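Probable tagatose 6-phosphate kinase (Sinorhizobium meliloti, PDB 3TXV) probably acts in carbohydrate metabolism, as a tagatose-6-phosphate kinase or, like its GatZ/KbaZ-like relatives, as a subunit of a tagatose-bisphosphate aldolase. Local coordinates at residues A[28-33]-A[359-364]; A[54-57]-A[62-65]; A[299-304]-A[348-353]. All blocks are in the same frame, centred on the assembly; numbering follows the deposited sequence.

Contact 1 (A[28-33]-A[359-364]); sequences SAHPLV and YYWPHP
His-30 and Trp-361 mark the nearest backbone approach of 28-33 and 359-364, with their CA atoms 8.0 Å apart. At that separation the main chains share no hydrogen bond, and the contact rests on two side chains. His-30 is the N-cap of helix 31-43, while Trp-361 sits inside a type I turn from Tyr-360 to His-363, closed by His-363 N to Tyr-360 O at 3.0 Å. The rings of His-30 and Trp-361 form an offset edge-to-face pair with planes at 84°, the imidazole turning its edge to the indole face. The nearest atoms are His-30 CD2 and Trp-361 CB, 4.0 Å apart. Histidine suits this place because its ring works at two edges: CD2 meets the tryptophan, while ND1 takes the N-H of Leu-32 (3.1 Å from N to ND1) close to the ring plane, capping the helix. With CG anti to the backbone N (chi1 -161°), the end of the side chain comes nearer to the turn and sets CD2 beside the tryptophan. The pair ties the loop between barrel strand 23-26 and helix 31-43 to the turn before helix 364-376. Helix 290-310 borders both partners, through Leu-296 and Arg-297, and helix 319-329 meets the indole through Thr-323.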
loop_
_atom_site.group_PDB
_atom_site.type_symbol
_atom_site.label_atom_id
_atom_site.label_comp_id
_atom_site.label_asym_id
_atom_site.label_seq_id
_atom_site.Cartn_x
_atom_site.Cartn_y
_atom_site.Cartn_z
ATOM N N SER A 28 -1.245 -2.833 -1.902
ATOM C CA SER A 28 -2.546 -3.380 -1.694
ATOM C C SER A 28 -2.409 -4.896 -1.742
ATOM O O SER A 28 -1.477 -5.443 -2.334
ATOM C CB SER A 28 -3.546 -2.832 -2.715
ATOM O OG SER A 28 -4.726 -2.387 -2.048
ATOM N N ALA A 29 -3.326 -5.555 -1.062
ATOM C CA ALA A 29 -3.358 -6.986 -0.985
ATOM C C ALA A 29 -4.331 -7.494 -2.010
ATOM O O ALA A 29 -4.377 -8.697 -2.260
ATOM C CB ALA A 29 -3.820 -7.406 0.389
ATOM N N HIS A 30 -5.117 -6.586 -2.594
ATOM C CA HIS A 30 -6.288 -6.984 -3.375
ATOM C C HIS A 30 -5.899 -7.513 -4.746
ATOM O O HIS A 30 -5.264 -6.795 -5.509
ATOM C CB HIS A 30 -7.306 -5.832 -3.507
ATOM C CG HIS A 30 -8.678 -6.298 -3.886
ATOM N ND1 HIS A 30 -8.981 -6.765 -5.147
ATOM C CD2 HIS A 30 -9.808 -6.428 -3.154
ATOM C CE1 HIS A 30 -10.247 -7.146 -5.181
ATOM N NE2 HIS A 30 -10.770 -6.957 -3.985
ATOM N N PRO A 31 -6.283 -8.770 -5.059
ATOM C CA PRO A 31 -6.042 -9.435 -6.362
ATOM C C PRO A 31 -6.315 -8.546 -7.581
ATOM O O PRO A 31 -5.489 -8.509 -8.502
ATOM C CB PRO A 31 -7.023 -10.608 -6.357
ATOM C CG PRO A 31 -7.721 -10.591 -5.011
ATOM C CD PRO A 31 -6.924 -9.686 -4.104
ATOM N N LEU A 32 -7.451 -7.834 -7.603
ATOM C CA LEU A 32 -7.740 -6.973 -8.733
ATOM C C LEU A 32 -6.864 -5.743 -8.792
ATOM O O LEU A 32 -6.544 -5.286 -9.882
ATOM C CB LEU A 32 -9.190 -6.566 -8.776
ATOM C CG LEU A 32 -10.133 -7.686 -9.175
ATOM C CD1 LEU A 32 -11.551 -7.348 -8.691
ATOM C CD2 LEU A 32 -10.107 -7.926 -10.688
ATOM N N VAL A 33 -6.472 -5.188 -7.647
ATOM C CA VAL A 33 -5.517 -4.080 -7.682
ATOM C C VAL A 33 -4.152 -4.590 -8.200
ATOM O O VAL A 33 -3.512 -3.947 -9.017
ATOM C CB VAL A 33 -5.357 -3.338 -6.312
ATOM C CG1 VAL A 33 -4.247 -2.256 -6.391
ATOM C CG2 VAL A 33 -6.653 -2.719 -5.878
ATOM N N TYR A 359 -10.167 -4.133 4.551
ATOM C CA TYR A 359 -9.804 -5.300 5.330
ATOM C C TYR A 359 -10.929 -6.343 5.289
ATOM O O TYR A 359 -10.716 -7.507 5.665
ATOM C CB TYR A 359 -9.418 -4.897 6.762
ATOM C CG TYR A 359 -8.190 -4.033 6.799
ATOM C CD1 TYR A 359 -6.899 -4.604 6.834
ATOM C CD2 TYR A 359 -8.295 -2.637 6.761
ATOM C CE1 TYR A 359 -5.746 -3.802 6.852
ATOM C CE2 TYR A 359 -7.143 -1.821 6.781
ATOM C CZ TYR A 359 -5.882 -2.415 6.832
ATOM O OH TYR A 359 -4.771 -1.613 6.826
ATOM N N TYR A 360 -12.099 -5.932 4.785
ATOM C CA TYR A 360 -13.280 -6.804 4.755
ATOM C C TYR A 360 -13.507 -7.480 3.412
ATOM O O TYR A 360 -14.244 -8.446 3.326
ATOM C CB TYR A 360 -14.521 -6.041 5.220
ATOM C CG TYR A 360 -14.354 -5.517 6.637
ATOM C CD1 TYR A 360 -13.638 -4.377 6.877
ATOM C CD2 TYR A 360 -14.887 -6.203 7.739
ATOM C CE1 TYR A 360 -13.467 -3.925 8.160
ATOM C CE2 TYR A 360 -14.733 -5.742 9.025
ATOM C CZ TYR A 360 -14.020 -4.601 9.229
ATOM O OH TYR A 360 -13.824 -4.085 10.492
ATOM N N TRP A 361 -12.848 -7.012 2.364
ATOM C CA TRP A 361 -12.921 -7.736 1.096
ATOM C C TRP A 361 -12.631 -9.272 1.141
ATOM O O TRP A 361 -13.142 -10.009 0.296
ATOM C CB TRP A 361 -12.132 -7.020 0.013
ATOM C CG TRP A 361 -12.677 -5.623 -0.267
ATOM C CD1 TRP A 361 -11.980 -4.446 -0.246
ATOM C CD2 TRP A 361 -14.026 -5.275 -0.587
ATOM N NE1 TRP A 361 -12.802 -3.404 -0.537
ATOM C CE2 TRP A 361 -14.066 -3.880 -0.755
ATOM C CE3 TRP A 361 -15.207 -6.011 -0.758
ATOM C CZ2 TRP A 361 -15.244 -3.197 -1.090
ATOM C CZ3 TRP A 361 -16.380 -5.329 -1.073
ATOM C CH2 TRP A 361 -16.390 -3.942 -1.242
ATOM N N PRO A 362 -11.807 -9.751 2.109
ATOM C CA PRO A 362 -11.637 -11.212 2.324
ATOM C C PRO A 362 -12.639 -11.929 3.243
ATOM O O PRO A 362 -12.670 -13.144 3.275
ATOM C CB PRO A 362 -10.230 -11.316 2.936
ATOM C CG PRO A 362 -9.546 -9.999 2.558
ATOM C CD PRO A 362 -10.640 -9.004 2.622
ATOM N N HIS A 363 -13.438 -11.215 4.004
ATOM C CA HIS A 363 -14.359 -11.913 4.858
ATOM C C HIS A 363 -15.282 -12.733 3.982
ATOM O O HIS A 363 -15.867 -12.192 3.057
ATOM C CB HIS A 363 -15.188 -10.957 5.702
ATOM C CG HIS A 363 -16.197 -11.658 6.556
ATOM N ND1 HIS A 363 -17.208 -12.440 6.026
ATOM C CD2 HIS A 363 -16.332 -11.728 7.902
ATOM C CE1 HIS A 363 -17.920 -12.956 7.010
ATOM N NE2 HIS A 363 -17.411 -12.537 8.157
ATOM N N PRO A 364 -15.443 -14.038 4.286
ATOM C CA PRO A 364 -16.282 -14.942 3.486
ATOM C C PRO A 364 -17.639 -14.381 3.014
ATOM O O PRO A 364 -17.967 -14.554 1.831
ATOM C CB PRO A 364 -16.473 -16.171 4.411
ATOM C CG PRO A 364 -15.930 -15.758 5.737
ATOM C CD PRO A 364 -14.851 -14.767 5.421
#

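Contact 2 (A[54-57]-A[62-65]); sequences CNQV and GYTG
Tyr-63 reaches back over Asn-55 and Gln-56 within one beta-alpha loop of the TIM barrel, the loop joining strand 48-53 to helix 68-81. Here the chain doubles back, bringing the CA atoms of Val-57 and Gly-62 to 4.6 Å. Two carbonyls of 54-57 find donors in 62-65. Asn-55 O accepts the N-H of Tyr-63 at 3.2 Å between N and O, the donor lying in the carbonyl plane with an N-H...O angle of 140°. Gln-56 O receives the hydroxyl of Thr-64, weakly, with OG1 3.3 Å from O. A threonine fits because its beta-branch does both jobs: OG1 gives the bond while CG2 packs against Gln-56 CG. The same OG1 is weakly bonded to Met-66 N. Asn-58 bridges the two arms, its ND2 giving to Cys-54 O and its OD1 weakly bonded to Gly-62 N, and Val-57 O is bonded to Tyr-120 OH. At Gly-62 a CB would point at the carbonyls of Asn-55 and Gln-56, which, with the positive phi, is consistent with glycine here. Tyr-63 CG stands between its own backbone N and carbonyl carbon (chi1 60°), which folds the ring back over the other arm: Gln-56 CA sits over its face in a CH-pi contact, 4.0 Å from the centroid, and beyond the ring Tyr-63 OH lies 3.6 Å from Gln-56 CB.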
loop_
_atom_site.group_PDB
_atom_site.type_symbol
_atom_site.label_atom_id
_atom_site.label_comp_id
_atom_site.label_asym_id
_atom_site.label_seq_id
_atom_site.Cartn_x
_atom_site.Cartn_y
_atom_site.Cartn_z
ATOM N N CYS A 54 4.856 -5.943 7.465
ATOM C CA CYS A 54 5.180 -6.864 8.546
ATOM C C CYS A 54 3.960 -7.588 9.054
ATOM O O CYS A 54 3.895 -8.825 8.992
ATOM C CB CYS A 54 5.837 -6.096 9.701
ATOM S SG CYS A 54 4.844 -4.603 10.367
ATOM N N ASN A 55 3.005 -6.789 9.548
ATOM C CA ASN A 55 1.672 -7.216 10.020
ATOM C C ASN A 55 0.855 -8.070 9.055
ATOM O O ASN A 55 0.256 -9.067 9.440
ATOM C CB ASN A 55 0.843 -5.985 10.327
ATOM C CG ASN A 55 1.109 -5.408 11.708
ATOM O OD1 ASN A 55 1.752 -6.012 12.586
ATOM N ND2 ASN A 55 0.582 -4.211 11.913
ATOM N N GLN A 56 0.821 -7.637 7.804
ATOM C CA GLN A 56 0.041 -8.268 6.765
ATOM C C GLN A 56 0.548 -9.692 6.515
ATOM O O GLN A 56 -0.255 -10.617 6.426
ATOM C CB GLN A 56 0.118 -7.381 5.506
ATOM C CG GLN A 56 -0.750 -7.752 4.304
ATOM C CD GLN A 56 -0.361 -6.948 3.049
ATOM O OE1 GLN A 56 -0.529 -7.409 1.903
ATOM N NE2 GLN A 56 0.170 -5.741 3.267
ATOM N N VAL A 57 1.870 -9.868 6.419
ATOM C CA VAL A 57 2.448 -11.154 6.035
ATOM C C VAL A 57 3.772 -11.443 6.722
ATOM O O VAL A 57 4.710 -10.669 6.615
ATOM C CB VAL A 57 2.594 -11.337 4.468
ATOM C CG1 VAL A 57 1.399 -10.717 3.700
ATOM C CG2 VAL A 57 3.962 -10.851 3.915
ATOM N N GLY A 62 0.646 -13.630 9.713
ATOM C CA GLY A 62 0.154 -12.249 9.814
ATOM C C GLY A 62 -1.329 -12.253 10.127
ATOM O O GLY A 62 -1.803 -13.141 10.840
ATOM N N TYR A 63 -2.066 -11.278 9.598
ATOM C CA TYR A 63 -3.534 -11.338 9.668
ATOM C C TYR A 63 -4.134 -11.865 8.356
ATOM O O TYR A 63 -5.341 -11.930 8.231
ATOM C CB TYR A 63 -4.184 -9.992 10.102
ATOM C CG TYR A 63 -3.881 -8.845 9.168
ATOM C CD1 TYR A 63 -4.534 -8.719 7.922
ATOM C CD2 TYR A 63 -2.923 -7.899 9.501
ATOM C CE1 TYR A 63 -4.229 -7.675 7.041
ATOM C CE2 TYR A 63 -2.618 -6.851 8.626
ATOM C CZ TYR A 63 -3.263 -6.752 7.402
ATOM O OH TYR A 63 -2.927 -5.716 6.557
ATOM N N THR A 64 -3.316 -12.251 7.385
ATOM C CA THR A 64 -3.899 -12.813 6.173
ATOM C C THR A 64 -3.745 -14.332 6.020
ATOM O O THR A 64 -4.357 -14.922 5.148
ATOM C CB THR A 64 -3.372 -12.161 4.883
ATOM O OG1 THR A 64 -2.076 -12.694 4.567
ATOM C CG2 THR A 64 -3.341 -10.616 4.979
ATOM N N GLY A 65 -2.924 -14.968 6.853
ATOM C CA GLY A 65 -2.627 -16.407 6.675
ATOM C C GLY A 65 -1.544 -16.645 5.618
ATOM O O GLY A 65 -1.343 -17.770 5.138
#

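Contact 3 (A[299-304]-A[348-353]); sequences ALYGLD and QRHFSY
Tyr-301 of helix 290-310 meets His-350 near the end of helix 342-351, their CA atoms 9.6 Å apart. Tyrosine suits the place because its ring is long enough to carry a hydroxyl to the histidine. Along 348-353, Gln-348 does not touch 299-304; its O takes a weak bond from Ser-352 N. Arg-349 turns its end away from 299-304, pairing with Glu-324 in a salt bridge and lying against Trp-334 in a cation-pi contact. His-350 makes the contact itself. With CG anti to the carbonyl carbon (chi1 -54°), its ring is presented to the tyrosine, and ND1 lies 3.0 Å from Tyr-301 OH in a hydrogen bond that either group could donate. Each polar atom lies at the edge of the other ring, near its plane. The rings meet rim to rim with planes at 45°, neither covering the other, and Tyr-301 CE2 also packs 4.0 Å from His-350 CB. A phenylalanine in place of Tyr-301 would probably leave the buried His-350 ND1 without this hydroxyl, keeping little more than the CE2 packing. His-350 CB lies 3.6 Å above the plane of the Phe-351 ring, offset toward its rim. Ser-352 OG is hydrogen-bonded to Asn-236 OD1, and the Tyr-353 ring meets that of Tyr-269. Helix 319-329 flanks the bonded pair, touching the tyrosine through Thr-323 and the histidine through Glu-324. The bond thereby links the helix after barrel strand 283-288 to helix 342-351.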
loop_
_atom_site.group_PDB
_atom_site.type_symbol
_atom_site.label_atom_id
_atom_site.label_comp_id
_atom_site.label_asym_id
_atom_site.label_seq_id
_atom_site.Cartn_x
_atom_site.Cartn_y
_atom_site.Cartn_z
ATOM N N ALA A 299 -16.167 1.497 -7.814
ATOM C CA ALA A 299 -16.573 0.742 -8.995
ATOM C C ALA A 299 -17.518 -0.389 -8.590
ATOM O O ALA A 299 -18.605 -0.560 -9.185
ATOM C CB ALA A 299 -15.348 0.187 -9.739
ATOM N N LEU A 300 -17.120 -1.145 -7.568
ATOM C CA LEU A 300 -17.955 -2.237 -7.125
ATOM C C LEU A 300 -19.314 -1.706 -6.660
ATOM O O LEU A 300 -20.332 -2.290 -6.993
ATOM C CB LEU A 300 -17.255 -3.097 -6.077
ATOM C CG LEU A 300 -16.114 -4.000 -6.575
ATOM C CD1 LEU A 300 -15.443 -4.605 -5.384
ATOM C CD2 LEU A 300 -16.565 -5.123 -7.521
ATOM N N TYR A 301 -19.342 -0.566 -5.978
ATOM C CA TYR A 301 -20.618 0.000 -5.509
ATOM C C TYR A 301 -21.478 0.563 -6.638
ATOM O O TYR A 301 -22.679 0.352 -6.637
ATOM C CB TYR A 301 -20.415 1.051 -4.403
ATOM C CG TYR A 301 -20.260 0.499 -2.988
ATOM C CD1 TYR A 301 -19.975 -0.837 -2.766
ATOM C CD2 TYR A 301 -20.370 1.342 -1.877
ATOM C CE1 TYR A 301 -19.819 -1.335 -1.503
ATOM C CE2 TYR A 301 -20.217 0.850 -0.582
ATOM C CZ TYR A 301 -19.942 -0.498 -0.402
ATOM O OH TYR A 301 -19.784 -1.025 0.882
ATOM N N GLY A 302 -20.874 1.275 -7.587
ATOM C CA GLY A 302 -21.504 1.528 -8.909
ATOM C C GLY A 302 -22.118 0.283 -9.566
ATOM O O GLY A 302 -23.330 0.235 -9.878
ATOM N N LEU A 303 -21.292 -0.752 -9.720
ATOM C CA LEU A 303 -21.767 -2.029 -10.274
ATOM C C LEU A 303 -22.874 -2.623 -9.418
ATOM O O LEU A 303 -23.832 -3.209 -9.926
ATOM C CB LEU A 303 -20.623 -3.027 -10.441
ATOM C CG LEU A 303 -19.631 -2.584 -11.502
ATOM C CD1 LEU A 303 -18.418 -3.496 -11.597
ATOM C CD2 LEU A 303 -20.345 -2.504 -12.787
ATOM N N ASP A 304 -22.746 -2.472 -8.109
ATOM C CA ASP A 304 -23.804 -2.905 -7.233
ATOM C C ASP A 304 -25.116 -2.221 -7.624
ATOM O O ASP A 304 -26.130 -2.910 -7.780
ATOM C CB ASP A 304 -23.437 -2.635 -5.790
ATOM C CG ASP A 304 -24.422 -3.232 -4.815
ATOM O OD1 ASP A 304 -24.858 -4.386 -5.037
ATOM O OD2 ASP A 304 -24.751 -2.537 -3.821
ATOM N N GLN A 348 -18.937 6.843 7.165
ATOM C CA GLN A 348 -17.526 6.554 7.079
ATOM C C GLN A 348 -17.137 5.110 6.865
ATOM O O GLN A 348 -16.042 4.836 6.366
ATOM C CB GLN A 348 -16.795 7.103 8.283
ATOM C CG GLN A 348 -15.900 8.205 7.875
ATOM C CD GLN A 348 -16.549 9.515 8.046
ATOM O OE1 GLN A 348 -17.192 9.740 9.071
ATOM N NE2 GLN A 348 -16.392 10.412 7.069
ATOM N N ARG A 349 -17.996 4.181 7.255
ATOM C CA ARG A 349 -17.712 2.790 6.965
ATOM C C ARG A 349 -17.570 2.570 5.454
ATOM O O ARG A 349 -16.766 1.737 5.020
ATOM C CB ARG A 349 -18.775 1.877 7.547
ATOM C CG ARG A 349 -18.475 1.450 8.942
ATOM C CD ARG A 349 -19.351 0.303 9.402
ATOM N NE ARG A 349 -20.774 0.627 9.467
ATOM C CZ ARG A 349 -21.327 1.398 10.396
ATOM N NH1 ARG A 349 -20.566 1.954 11.333
ATOM N NH2 ARG A 349 -22.647 1.623 10.372
ATOM N N HIS A 350 -18.319 3.343 4.667
ATOM C CA HIS A 350 -18.338 3.180 3.213
ATOM C C HIS A 350 -17.509 4.234 2.482
ATOM O O HIS A 350 -16.881 3.955 1.434
ATOM C CB HIS A 350 -19.803 3.166 2.693
ATOM C CG HIS A 350 -20.658 2.161 3.383
ATOM N ND1 HIS A 350 -20.698 0.838 3.006
ATOM C CD2 HIS A 350 -21.439 2.260 4.481
ATOM C CE1 HIS A 350 -21.484 0.165 3.824
ATOM N NE2 HIS A 350 -21.953 1.008 4.727
ATOM N N PHE A 351 -17.495 5.448 3.027
ATOM C CA PHE A 351 -17.061 6.558 2.203
ATOM C C PHE A 351 -15.754 7.208 2.540
ATOM O O PHE A 351 -15.188 7.914 1.709
ATOM C CB PHE A 351 -18.186 7.544 2.029
ATOM C CG PHE A 351 -19.349 6.945 1.318
ATOM C CD1 PHE A 351 -19.246 6.611 -0.043
ATOM C CD2 PHE A 351 -20.520 6.653 1.989
ATOM C CE1 PHE A 351 -20.296 6.024 -0.729
ATOM C CE2 PHE A 351 -21.600 6.058 1.286
ATOM C CZ PHE A 351 -21.475 5.754 -0.066
ATOM N N SER A 352 -15.232 6.930 3.719
ATOM C CA SER A 352 -14.067 7.652 4.164
ATOM C C SER A 352 -12.845 7.244 3.384
ATOM O O SER A 352 -12.697 6.078 3.004
ATOM C CB SER A 352 -13.807 7.392 5.635
ATOM O OG SER A 352 -12.415 7.192 5.852
ATOM N N TYR A 353 -11.968 8.224 3.196
ATOM C CA TYR A 353 -10.651 8.073 2.600
ATOM C C TYR A 353 -9.723 7.116 3.359
ATOM O O TYR A 353 -8.744 6.658 2.782
ATOM C CB TYR A 353 -9.960 9.445 2.575
ATOM C CG TYR A 353 -10.391 10.445 1.518
ATOM C CD1 TYR A 353 -10.605 10.052 0.192
ATOM C CD2 TYR A 353 -10.512 11.798 1.834
ATOM C CE1 TYR A 353 -10.953 10.973 -0.794
ATOM C CE2 TYR A 353 -10.857 12.745 0.867
ATOM C CZ TYR A 353 -11.088 12.322 -0.447
ATOM O OH TYR A 353 -11.451 13.243 -1.419
#

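How the contacts relate
Contact 3 is buried, whereas contacts 1 and 2 are each partly buried. Contacts 1 and 3 share surroundings: helix 290-310 borders contact 1 and carries one side of contact 3, while helix 319-329 flanks both, Thr-323 touching Trp-361 in one and Tyr-301 in the other. Contact 2 stands apart from contact 3, about 24 Å between centres, but meets contact 1 where the hydroxyl of Tyr-63 packs against the ring of Tyr-359. The chemistry follows the place: backbone carbonyls with local donors fold the barrel loop of contact 2, an edge-to-face aromatic pair joins loop to turn in contact 1, and one side-chain hydrogen bond spans two helices in contact 3.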